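LAO/AO transport system kinase (Escherichia coli, PDB 2P67) belongs to the MeaB family of P-loop NTPases, built on a parallel beta-sheet flanked by helices. Local coordinates at residues Gln26-Val31 against Ala118-Pro123. Residues are numbered along the deposited sequence; the frame is centred on the assembly and turned at random.
Sequences QAMTLV and AAFIRP
Met28 and Thr29 on a helix face Phe120 and Arg122 on a strand that runs nearly parallel to it, the two short axes 14° apart and 11.1 Å at their closest, with long side chains bridging much of the gap. Met28 reaches across as an extended chain and slides antiparallel along Arg122, its SD lying 3.5 Å from Arg122 CG. Met28 SD also lies 3.6 Å from Phe120 CE2, at the ring edge and 76° off the ring normal, an edge-on Met-aromatic contact in which Met28 CE also touches CE2. Arg122 starts with CG anti to its own N (chi1 -171°) and bends at chi2, which lays one guanidinium face against Met28 CB, 3.6 Å above the centre of the Arg122 guanidinium plane. Arg122 NH1 donates a nearly straight bond in the guanidinium plane, 3.0 Å long, to Thr29 OG1, and a water links OG1 with Arg122 NH2. A salt bridge from NH1 to Glu32, the last residue of helix 21-32, further fixes the guanidinium. The contact illustrates how a helix docks on the border of a P-loop NTPase sheet: strand 119-124 is outermost within the chain, paired with strand 87-92, while Met28 also packs on Leu143 and Cys144 of helix 133-146.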
loop_
_atom_site.group_PDB
_atom_site.type_symbol
_atom_site.label_atom_id
_atom_site.label_comp_id
_atom_site.label_asym_id
_atom_site.label_seq_id
_atom_site.Cartn_x
_atom_site.Cartn_y
_atom_site.Cartn_z
ATOM N N GLN A 26 4.153 19.687 -31.653
ATOM C CA GLN A 26 3.748 21.050 -31.318
ATOM C C GLN A 26 2.773 21.068 -30.140
ATOM O O GLN A 26 2.874 21.899 -29.260
ATOM C CB GLN A 26 3.030 21.683 -32.505
ATOM C CG GLN A 26 3.855 22.558 -33.407
ATOM C CD GLN A 26 2.925 23.295 -34.380
ATOM O OE1 GLN A 26 2.533 24.439 -34.138
ATOM N NE2 GLN A 26 2.512 22.611 -35.433
ATOM N N ALA A 27 1.789 20.170 -30.170
ATOM C CA ALA A 27 0.799 20.061 -29.091
ATOM C C ALA A 27 1.453 19.660 -27.756
ATOM O O ALA A 27 1.128 20.196 -26.683
ATOM C CB ALA A 27 -0.311 19.051 -29.500
ATOM N N MET A 28 2.370 18.699 -27.807
ATOM C CA MET A 28 3.128 18.328 -26.612
ATOM C C MET A 28 3.917 19.530 -26.055
ATOM O O MET A 28 3.863 19.807 -24.869
ATOM C CB MET A 28 4.058 17.149 -26.908
ATOM C CG MET A 28 3.318 15.875 -27.333
ATOM S SD MET A 28 4.433 14.468 -27.325
ATOM C CE MET A 28 3.233 13.107 -27.439
ATOM N N THR A 29 4.623 20.255 -26.922
ATOM C CA THR A 29 5.375 21.450 -26.497
ATOM C C THR A 29 4.472 22.476 -25.825
ATOM O O THR A 29 4.819 23.025 -24.764
ATOM C CB THR A 29 6.177 22.062 -27.668
ATOM O OG1 THR A 29 7.220 21.152 -28.028
ATOM C CG2 THR A 29 6.824 23.411 -27.276
ATOM N N LEU A 30 3.287 22.672 -26.397
ATOM C CA LEU A 30 2.282 23.568 -25.827
ATOM C C LEU A 30 1.861 23.146 -24.430
ATOM O O LEU A 30 1.769 23.975 -23.527
ATOM C CB LEU A 30 1.057 23.643 -26.754
ATOM C CG LEU A 30 -0.113 24.525 -26.309
ATOM C CD1 LEU A 30 0.263 26.001 -26.374
ATOM C CD2 LEU A 30 -1.335 24.236 -27.172
ATOM N N VAL A 31 1.577 21.852 -24.268
ATOM C CA VAL A 31 1.221 21.260 -22.971
ATOM C C VAL A 31 2.365 21.382 -21.943
ATOM O O VAL A 31 2.121 21.454 -20.734
ATOM C CB VAL A 31 0.751 19.778 -23.168
ATOM C CG1 VAL A 31 0.603 19.039 -21.837
ATOM C CG2 VAL A 31 -0.546 19.759 -23.953
ATOM N N ALA A 118 6.642 5.292 -38.311
ATOM C CA ALA A 118 5.461 4.823 -37.586
ATOM C C ALA A 118 5.678 4.830 -36.069
ATOM O O ALA A 118 4.821 4.359 -35.316
ATOM C CB ALA A 118 5.038 3.423 -38.083
ATOM N N ALA A 119 6.821 5.362 -35.629
ATOM C CA ALA A 119 7.071 5.571 -34.198
ATOM C C ALA A 119 7.143 7.067 -33.810
ATOM O O ALA A 119 7.215 7.966 -34.677
ATOM C CB ALA A 119 8.313 4.816 -33.753
ATOM N N PHE A 120 7.097 7.334 -32.506
ATOM C CA PHE A 120 7.149 8.696 -31.992
ATOM C C PHE A 120 7.694 8.573 -30.568
ATOM O O PHE A 120 7.078 7.908 -29.736
ATOM C CB PHE A 120 5.731 9.306 -31.982
ATOM C CG PHE A 120 5.695 10.791 -31.698
ATOM C CD1 PHE A 120 5.643 11.715 -32.752
ATOM C CD2 PHE A 120 5.695 11.267 -30.384
ATOM C CE1 PHE A 120 5.612 13.102 -32.505
ATOM C CE2 PHE A 120 5.655 12.644 -30.121
ATOM C CZ PHE A 120 5.620 13.572 -31.201
ATOM N N ILE A 121 8.825 9.216 -30.292
ATOM C CA ILE A 121 9.463 9.137 -28.972
ATOM C C ILE A 121 9.539 10.519 -28.298
ATOM O O ILE A 121 10.047 11.466 -28.903
ATOM C CB ILE A 121 10.901 8.522 -29.077
ATOM C CG1 ILE A 121 10.881 7.182 -29.816
ATOM C CG2 ILE A 121 11.530 8.383 -27.682
ATOM C CD1 ILE A 121 12.204 6.830 -30.498
ATOM N N ARG A 122 9.055 10.635 -27.059
ATOM C CA ARG A 122 9.074 11.916 -26.338
ATOM C C ARG A 122 9.480 11.734 -24.871
ATOM O O ARG A 122 8.895 10.905 -24.176
ATOM C CB ARG A 122 7.690 12.580 -26.419
ATOM C CG ARG A 122 7.636 14.015 -25.897
ATOM C CD ARG A 122 8.243 15.011 -26.897
ATOM N NE ARG A 122 8.106 16.372 -26.378
ATOM C CZ ARG A 122 7.756 17.436 -27.107
ATOM N NH1 ARG A 122 7.651 18.614 -26.505
ATOM N NH2 ARG A 122 7.489 17.330 -28.417
ATOM N N PRO A 123 10.482 12.505 -24.392
ATOM C CA PRO A 123 10.885 12.465 -22.983
ATOM C C PRO A 123 10.008 13.330 -22.075
ATOM O O PRO A 123 9.503 14.389 -22.485
ATOM C CB PRO A 123 12.322 13.000 -23.025
ATOM C CG PRO A 123 12.244 14.038 -24.147
ATOM C CD PRO A 123 11.342 13.419 -25.179
HETATM O O HOH W 1 8.223 19.924 -30.122
#